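Uncharacterized protein SPOA0173 (Silicibacter pomeroyi, PDB 3EYT) is of unknown function but has a thioredoxin-like fold of the AhpC/TSA family, which suggests a possible oxidoreductase or antioxidant role. Local coordinates at residues L66-V71 against Y113-T118; K84-L87 against R91-F94; L122-D125 against D129-A132. All coordinates share one frame; numbering follows the deposited sequence.

Interaction 1. Residues L66-V71 against Y113-T118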
loop_
_atom_site.group_PDB
_atom_site.type_symbol
_atom_site.label_atom_id
_atom_site.label_comp_id
_atom_site.label_asym_id
_atom_site.label_seq_id
_atom_site.Cartn_x
_atom_site.Cartn_y
_atom_site.Cartn_z
ATOM N N LEU C 66 23.714 3.737 3.565
ATOM C CA LEU C 66 22.524 2.989 3.120
ATOM C C LEU C 66 21.338 3.492 3.906
ATOM O O LEU C 66 21.477 3.757 5.095
ATOM C CB LEU C 66 22.646 1.501 3.467
ATOM C CG LEU C 66 23.891 0.772 2.976
ATOM C CD1 LEU C 66 23.779 -0.694 3.270
ATOM C CD2 LEU C 66 24.116 1.058 1.460
ATOM N N GLY C 67 20.178 3.580 3.260
ATOM C CA GLY C 67 18.915 3.824 3.977
ATOM C C GLY C 67 18.215 2.480 4.178
ATOM O O GLY C 67 18.283 1.606 3.317
ATOM N N LEU C 68 17.524 2.315 5.292
ATOM C CA LEU C 68 16.721 1.122 5.496
ATOM C C LEU C 68 15.307 1.573 5.898
ATOM O O LEU C 68 15.115 2.170 6.964
ATOM C CB LEU C 68 17.366 0.237 6.568
ATOM C CG LEU C 68 16.587 -1.025 6.921
ATOM C CD1 LEU C 68 16.668 -2.006 5.752
ATOM C CD2 LEU C 68 17.094 -1.687 8.220
ATOM N N HIS C 69 14.333 1.350 5.013
ATOM C CA HIS C 69 12.939 1.773 5.311
ATOM C C HIS C 69 12.257 0.676 6.144
ATOM O O HIS C 69 11.906 -0.415 5.635
ATOM C CB HIS C 69 12.161 2.077 4.020
ATOM C CG HIS C 69 10.923 2.908 4.246
ATOM N ND1 HIS C 69 9.722 2.636 3.633
ATOM C CD2 HIS C 69 10.711 3.998 5.019
ATOM C CE1 HIS C 69 8.820 3.524 4.017
ATOM N NE2 HIS C 69 9.401 4.365 4.853
ATOM N N THR C 70 12.135 0.955 7.438
ATOM C CA THR C 70 11.690 -0.060 8.425
ATOM C C THR C 70 10.288 0.363 8.862
ATOM O O THR C 70 10.111 1.080 9.862
ATOM C CB THR C 70 12.653 -0.089 9.610
ATOM O OG1 THR C 70 12.796 1.251 10.149
ATOM C CG2 THR C 70 14.042 -0.595 9.202
ATOM N N VAL C 71 9.271 -0.034 8.102
ATOM C CA VAL C 71 7.939 0.439 8.404
ATOM C C VAL C 71 7.351 -0.529 9.450
ATOM O O VAL C 71 7.157 -1.714 9.150
ATOM C CB VAL C 71 7.056 0.442 7.115
ATOM C CG1 VAL C 71 5.618 0.892 7.450
ATOM C CG2 VAL C 71 7.671 1.348 6.047
ATOM N N TYR C 113 18.026 -6.439 14.451
ATOM C CA TYR C 113 18.933 -5.481 15.048
ATOM C C TYR C 113 18.489 -4.976 16.423
ATOM O O TYR C 113 19.217 -4.187 17.045
ATOM C CB TYR C 113 19.202 -4.295 14.097
ATOM C CG TYR C 113 20.298 -4.587 13.095
ATOM C CD1 TYR C 113 20.034 -5.332 11.931
ATOM C CD2 TYR C 113 21.599 -4.150 13.310
ATOM C CE1 TYR C 113 21.045 -5.642 11.033
ATOM C CE2 TYR C 113 22.608 -4.427 12.408
ATOM C CZ TYR C 113 22.332 -5.173 11.272
ATOM O OH TYR C 113 23.342 -5.468 10.376
ATOM N N GLN C 114 17.310 -5.411 16.859
ATOM C CA GLN C 114 16.709 -4.986 18.131
ATOM C C GLN C 114 16.569 -3.446 18.175
ATOM O O GLN C 114 16.854 -2.811 19.194
ATOM C CB GLN C 114 17.562 -5.519 19.306
ATOM C CG GLN C 114 17.818 -7.033 19.176
ATOM C CD GLN C 114 18.724 -7.588 20.269
ATOM O OE1 GLN C 114 19.935 -7.421 20.230
ATOM N NE2 GLN C 114 18.129 -8.234 21.237
HETATM N N MSE C 115 16.119 -2.850 17.074
HETATM C CA MSE C 115 15.991 -1.384 17.049
HETATM C C MSE C 115 14.830 -0.956 17.904
HETATM O O MSE C 115 13.844 -1.685 18.051
HETATM C CB MSE C 115 15.859 -0.870 15.609
HETATM C CG MSE C 115 17.013 -1.327 14.758
HETATM SE SE MSE C 115 16.754 -0.500 12.971
HETATM C CE MSE C 115 18.114 -1.498 11.968
ATOM N N ARG C 116 14.955 0.221 18.497
ATOM C CA ARG C 116 13.941 0.748 19.418
ATOM C C ARG C 116 12.913 1.604 18.698
ATOM O O ARG C 116 11.882 1.952 19.267
ATOM C CB ARG C 116 14.606 1.580 20.514
ATOM C CG ARG C 116 15.578 0.785 21.389
ATOM C CD ARG C 116 16.159 1.677 22.478
ATOM N NE ARG C 116 15.181 1.913 23.551
ATOM C CZ ARG C 116 14.891 1.052 24.536
ATOM N NH1 ARG C 116 15.500 -0.131 24.614
ATOM N NH2 ARG C 116 13.983 1.377 25.453
ATOM N N GLY C 117 13.193 1.974 17.452
ATOM C CA GLY C 117 12.268 2.871 16.742
ATOM C C GLY C 117 13.078 3.518 15.651
ATOM O O GLY C 117 14.186 3.033 15.316
ATOM N N THR C 118 12.542 4.607 15.089
ATOM C CA THR C 118 13.236 5.363 14.039
ATOM C C THR C 118 13.231 6.842 14.471
ATOM O O THR C 118 12.309 7.269 15.164
ATOM C CB THR C 118 12.482 5.234 12.656
ATOM O OG1 THR C 118 11.147 5.734 12.785
ATOM C CG2 THR C 118 12.393 3.791 12.216
#

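Interaction 2. Residues K84-L87 against R91-F94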
loop_
_atom_site.group_PDB
_atom_site.type_symbol
_atom_site.label_atom_id
_atom_site.label_comp_id
_atom_site.label_asym_id
_atom_site.label_seq_id
_atom_site.Cartn_x
_atom_site.Cartn_y
_atom_site.Cartn_z
ATOM N N LYS C 84 9.112 5.567 -3.173
ATOM C CA LYS C 84 9.731 6.037 -4.424
ATOM C C LYS C 84 9.532 7.561 -4.615
ATOM O O LYS C 84 10.484 8.291 -4.928
ATOM C CB LYS C 84 9.147 5.263 -5.623
ATOM C CG LYS C 84 10.008 5.372 -6.878
ATOM C CD LYS C 84 9.388 4.585 -8.017
ATOM C CE LYS C 84 10.377 4.481 -9.144
ATOM N NZ LYS C 84 9.654 4.835 -10.384
ATOM N N ALA C 85 8.304 8.031 -4.380
ATOM C CA ALA C 85 7.971 9.466 -4.514
ATOM C C ALA C 85 8.674 10.285 -3.442
ATOM O O ALA C 85 9.229 11.344 -3.725
ATOM C CB ALA C 85 6.472 9.678 -4.459
ATOM N N PHE C 86 8.715 9.754 -2.228
ATOM C CA PHE C 86 9.407 10.419 -1.127
ATOM C C PHE C 86 10.909 10.606 -1.393
ATOM O O PHE C 86 11.478 11.697 -1.143
ATOM C CB PHE C 86 9.178 9.603 0.164
ATOM C CG PHE C 86 9.945 10.107 1.340
ATOM C CD1 PHE C 86 9.434 11.124 2.129
ATOM C CD2 PHE C 86 11.160 9.520 1.693
ATOM C CE1 PHE C 86 10.147 11.578 3.269
ATOM C CE2 PHE C 86 11.891 9.972 2.806
ATOM C CZ PHE C 86 11.386 11.003 3.590
ATOM N N LEU C 87 11.552 9.559 -1.905
ATOM C CA LEU C 87 12.977 9.633 -2.225
ATOM C C LEU C 87 13.235 10.645 -3.336
ATOM O O LEU C 87 14.229 11.357 -3.300
ATOM C CB LEU C 87 13.541 8.275 -2.638
ATOM C CG LEU C 87 13.417 7.126 -1.647
ATOM C CD1 LEU C 87 13.905 5.853 -2.288
ATOM C CD2 LEU C 87 14.200 7.468 -0.385
ATOM N N ARG C 91 15.115 14.294 -2.732
ATOM C CA ARG C 91 16.415 14.065 -3.374
ATOM C C ARG C 91 17.384 13.173 -2.587
ATOM O O ARG C 91 18.555 13.504 -2.401
ATOM C CB ARG C 91 17.101 15.393 -3.666
ATOM C CG ARG C 91 16.238 16.334 -4.439
ATOM C CD ARG C 91 17.020 17.624 -4.640
ATOM N NE ARG C 91 16.136 18.683 -5.092
ATOM C CZ ARG C 91 16.051 19.887 -4.529
ATOM N NH1 ARG C 91 16.824 20.208 -3.490
ATOM N NH2 ARG C 91 15.201 20.778 -5.021
ATOM N N ILE C 92 16.889 12.029 -2.147
ATOM C CA ILE C 92 17.705 11.046 -1.481
ATOM C C ILE C 92 18.229 10.115 -2.563
ATOM O O ILE C 92 17.448 9.410 -3.214
ATOM C CB ILE C 92 16.857 10.286 -0.476
ATOM C CG1 ILE C 92 16.357 11.280 0.583
ATOM C CG2 ILE C 92 17.652 9.085 0.104
ATOM C CD1 ILE C 92 15.082 10.827 1.318
ATOM N N LYS C 93 19.543 10.142 -2.777
ATOM C CA LYS C 93 20.134 9.480 -3.918
ATOM C C LYS C 93 20.917 8.225 -3.527
ATOM O O LYS C 93 21.295 7.435 -4.401
ATOM C CB LYS C 93 21.089 10.430 -4.680
ATOM C CG LYS C 93 20.559 11.803 -5.124
ATOM C CD LYS C 93 19.312 11.717 -5.969
ATOM C CE LYS C 93 18.904 13.118 -6.473
ATOM N NZ LYS C 93 19.971 13.795 -7.301
ATOM N N PHE C 94 21.196 8.044 -2.240
ATOM C CA PHE C 94 21.917 6.822 -1.805
ATOM C C PHE C 94 20.984 5.585 -1.741
ATOM O O PHE C 94 19.759 5.738 -1.743
ATOM C CB PHE C 94 22.681 7.050 -0.502
ATOM C CG PHE C 94 21.826 7.510 0.634
ATOM C CD1 PHE C 94 20.950 6.628 1.268
ATOM C CD2 PHE C 94 21.904 8.835 1.078
ATOM C CE1 PHE C 94 20.135 7.082 2.331
ATOM C CE2 PHE C 94 21.129 9.289 2.127
ATOM C CZ PHE C 94 20.234 8.409 2.765
#

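Interaction 3. Residues L122-D125 against D129-A132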
loop_
_atom_site.group_PDB
_atom_site.type_symbol
_atom_site.label_atom_id
_atom_site.label_comp_id
_atom_site.label_asym_id
_atom_site.label_seq_id
_atom_site.Cartn_x
_atom_site.Cartn_y
_atom_site.Cartn_z
ATOM N N LEU C 122 23.019 3.007 12.516
ATOM C CA LEU C 122 23.867 1.857 12.847
ATOM C C LEU C 122 25.196 2.018 12.143
ATOM O O LEU C 122 25.237 2.455 10.983
ATOM C CB LEU C 122 23.228 0.547 12.393
ATOM C CG LEU C 122 21.831 0.046 12.830
ATOM C CD1 LEU C 122 21.873 -0.508 14.208
ATOM C CD2 LEU C 122 20.697 1.062 12.689
ATOM N N LEU C 123 26.276 1.667 12.837
ATOM C CA LEU C 123 27.627 1.716 12.294
ATOM C C LEU C 123 28.263 0.351 12.351
ATOM O O LEU C 123 28.396 -0.238 13.441
ATOM C CB LEU C 123 28.548 2.647 13.101
ATOM C CG LEU C 123 28.634 4.155 12.922
ATOM C CD1 LEU C 123 30.009 4.575 13.486
ATOM C CD2 LEU C 123 28.473 4.606 11.474
ATOM N N ILE C 124 28.680 -0.117 11.181
ATOM C CA ILE C 124 29.299 -1.414 10.998
ATOM C C ILE C 124 30.750 -1.228 10.555
ATOM O O ILE C 124 31.041 -0.490 9.606
ATOM C CB ILE C 124 28.511 -2.261 9.975
ATOM C CG1 ILE C 124 27.098 -2.571 10.525
ATOM C CG2 ILE C 124 29.242 -3.577 9.626
ATOM C CD1 ILE C 124 26.156 -3.061 9.445
ATOM N N ASP C 125 31.656 -1.905 11.245
ATOM C CA ASP C 125 33.082 -1.741 10.974
ATOM C C ASP C 125 33.506 -2.477 9.701
ATOM O O ASP C 125 32.716 -3.196 9.118
ATOM C CB ASP C 125 33.929 -2.103 12.204
ATOM C CG ASP C 125 33.925 -3.595 12.540
ATOM O OD1 ASP C 125 33.550 -4.453 11.700
ATOM O OD2 ASP C 125 34.347 -3.918 13.680
ATOM N N ASP C 129 31.254 -6.136 11.737
ATOM C CA ASP C 129 30.668 -6.102 13.079
ATOM C C ASP C 129 29.949 -4.801 13.377
ATOM O O ASP C 129 30.424 -3.711 13.021
ATOM C CB ASP C 129 31.744 -6.327 14.155
ATOM C CG ASP C 129 32.315 -7.749 14.127
ATOM O OD1 ASP C 129 31.591 -8.716 13.760
ATOM O OD2 ASP C 129 33.503 -7.884 14.472
ATOM N N LEU C 130 28.811 -4.918 14.060
ATOM C CA LEU C 130 28.103 -3.754 14.572
ATOM C C LEU C 130 28.895 -3.098 15.707
ATOM O O LEU C 130 29.290 -3.767 16.668
ATOM C CB LEU C 130 26.708 -4.147 15.055
ATOM C CG LEU C 130 25.840 -2.995 15.559
ATOM C CD1 LEU C 130 25.458 -2.046 14.427
ATOM C CD2 LEU C 130 24.590 -3.558 16.197
ATOM N N ARG C 131 29.100 -1.786 15.612
ATOM C CA ARG C 131 29.951 -1.077 16.551
ATOM C C ARG C 131 29.258 0.112 17.207
ATOM O O ARG C 131 29.696 0.578 18.250
ATOM C CB ARG C 131 31.231 -0.612 15.847
ATOM C CG ARG C 131 32.070 -1.753 15.314
ATOM C CD ARG C 131 32.798 -2.489 16.452
ATOM N NE ARG C 131 33.802 -1.609 17.062
ATOM C CZ ARG C 131 35.022 -1.414 16.566
ATOM N NH1 ARG C 131 35.407 -2.035 15.463
ATOM N NH2 ARG C 131 35.870 -0.605 17.178
ATOM N N ALA C 132 28.208 0.640 16.580
ATOM C CA ALA C 132 27.395 1.646 17.252
ATOM C C ALA C 132 25.970 1.519 16.774
ATOM O O ALA C 132 25.722 1.079 15.657
ATOM C CB ALA C 132 27.914 3.075 17.009
#

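Interaction 1. Residues L66-V71 against Y113-T118
Leu68 and Thr70 meet Met115 and Thr118 in a small, buried packing contact at the heart of a thioredoxin-like fold, where the end of the inner strand 63-69 and the residue after it face the loop that leads from helix 108-112 into strand 120-124. The contact buries just 139 Å² and consists of two separate touches, one apolar and one between threonines. In the first, Leu68 swings its CG away from its own backbone N (chi1 178°), and CD2 reaches the methyl of Met115, a selenomethionine in this model. That chain lies extended beyond CG, so CE of Met115 is the atom that arrives, 3.9 Å from Leu68 CD2, and the two side chains cross at a slant. Ala35 of strand 30-36 and Met110 of helix 108-112 also pack against Met115, while Leu68 has Ile33 and Thr109 beside it.

The loop is shaped by two unusual backbones. Gln114, at positive phi, closes the preceding helix with a Schellman motif. Gly117 takes angles (phi 158°, psi -164°) at which a CB would collide with the carbonyl O of Arg116. Its own carbonyl O bonds Ser120 OG. Thr118 follows and sits just before a proline, probably the counterpart of the residue before the cis-proline of thioredoxins. In keeping with this, its side chain touches Cys40 of a CxxC pattern, consistent with a redox site although none is confirmed here. Thr118 and Thr70 run alongside one another, pointing opposite ways: the methyl CG2 of Thr118 lies 3.3 Å from the hydroxyl OG1 of Thr70, a van der Waals approach of carbon to oxygen.

Interaction 2. Residues K84-L87 against R91-F94
Ile92 takes a chi1 of -63°, which sets CG1 opposite its carbonyl carbon and CG2 opposite its backbone N, and this lets CD1 reach Phe86 while both branches lie against Leu87. The longer branch carries Ile92 CD1 to within 3.6 Å of Phe86 CE2, on an oblique approach. Phe86 can be met there because its CG stands opposite its own backbone N (chi1 174°), bringing the ring round although the CB starts off to one side. The shorter branch packs on Leu87, whose CD2 lies 3.8 Å from Ile92 CG2, the two side chains crossing at about a right angle.

Ile48 of helix 41-57 touches both Phe86 and Ile92, so the cluster sits between the two helices. Leu39 of the second subunit also packs on Phe86.

The backbone brings these groups into range. Ile92 N donates to Leu87 O at 3.0 Å, fairly straight (157°) and in the carbonyl plane. Arg91, exposed and with positive phi, turns the chain, and its N bonds a carbonyl three residues back. The two bonds and the positive phi make a Schellman motif, with the Leu87-Ile92 apolar contact that commonly goes with it, ending the helix of a beta-alpha-beta crossover.

Interaction 3. Residues L122-D125 against D129-A132
Asp125, the residue most buried by this contact, fixes the turn of the beta hairpin formed by strands 120-124 and 129-135 with both carboxylate oxygens and its own N-H. Asp125 OD1 accepts the backbone N of Asp129 at 2.8 Å, from above the carboxylate plane. Asp125 OD2 takes Arg131 NH1, also at 2.8 Å, on its anti lone pair. The donor side is met edge-on, in the guanidinium plane, while the two flat groups stand 80° apart. With chi1 at 69°, CG of Asp125 sits between the backbone N and the carbonyl carbon, which turns the carboxylate toward Asp129 and Arg131, and Arg131, bent at chi2 and chi3, folds back to meet it. With an alanine here, Arg131 NH1 and Asp129 N would probably be left without their carboxylate partner, and the turn would be likely to move more freely.

Asp129 returns the bond: Asp129 O accepts Asp125 N at 2.8 Å.

Leu123, next in buried area, marks a classic beta bulge. Leu123 O accepts two backbone donors, Arg131 N at 2.8 Å, almost head-on, and Ala132 N at 3.3 Å, while its N donates to Ala132 O. Its CB packs on Ala132 CB on one face of the sheet. On the other, Leu130 CD1 lies 3.9 Å from Leu122 CD1.

The two carboxylates probably concentrate negative charge at the turn, with Asp125 OD2 4.1 Å from Asp129 OD2. Arg131 probably offsets this, although its NH2 also bridges to Glu153, so one guanidinium appears to serve two carboxylates and to link the hairpin to the C-terminal region.

In the fold
From the N terminus, the first contact residues belong to strand 63-69, which opens the long loop that interaction 1 closes at residues 113-118. Interaction 2 is nested within that loop, where helix 80-89 ends and the chain heads for strand 96-99. The two meet directly: Phe94 CE1 packs on Gly67 N. Interaction 3 comes afterwards in series, closing the short hairpin 120-124/129-135 in the same sheet. It touches interaction 1 through Met115 and Tyr113, which pack on Leu122, but lies about 11 Å from interaction 2 at the nearest atoms, on the opposite side of the chain's centre. No pair crosses along the chain, and interaction 1 touches both others.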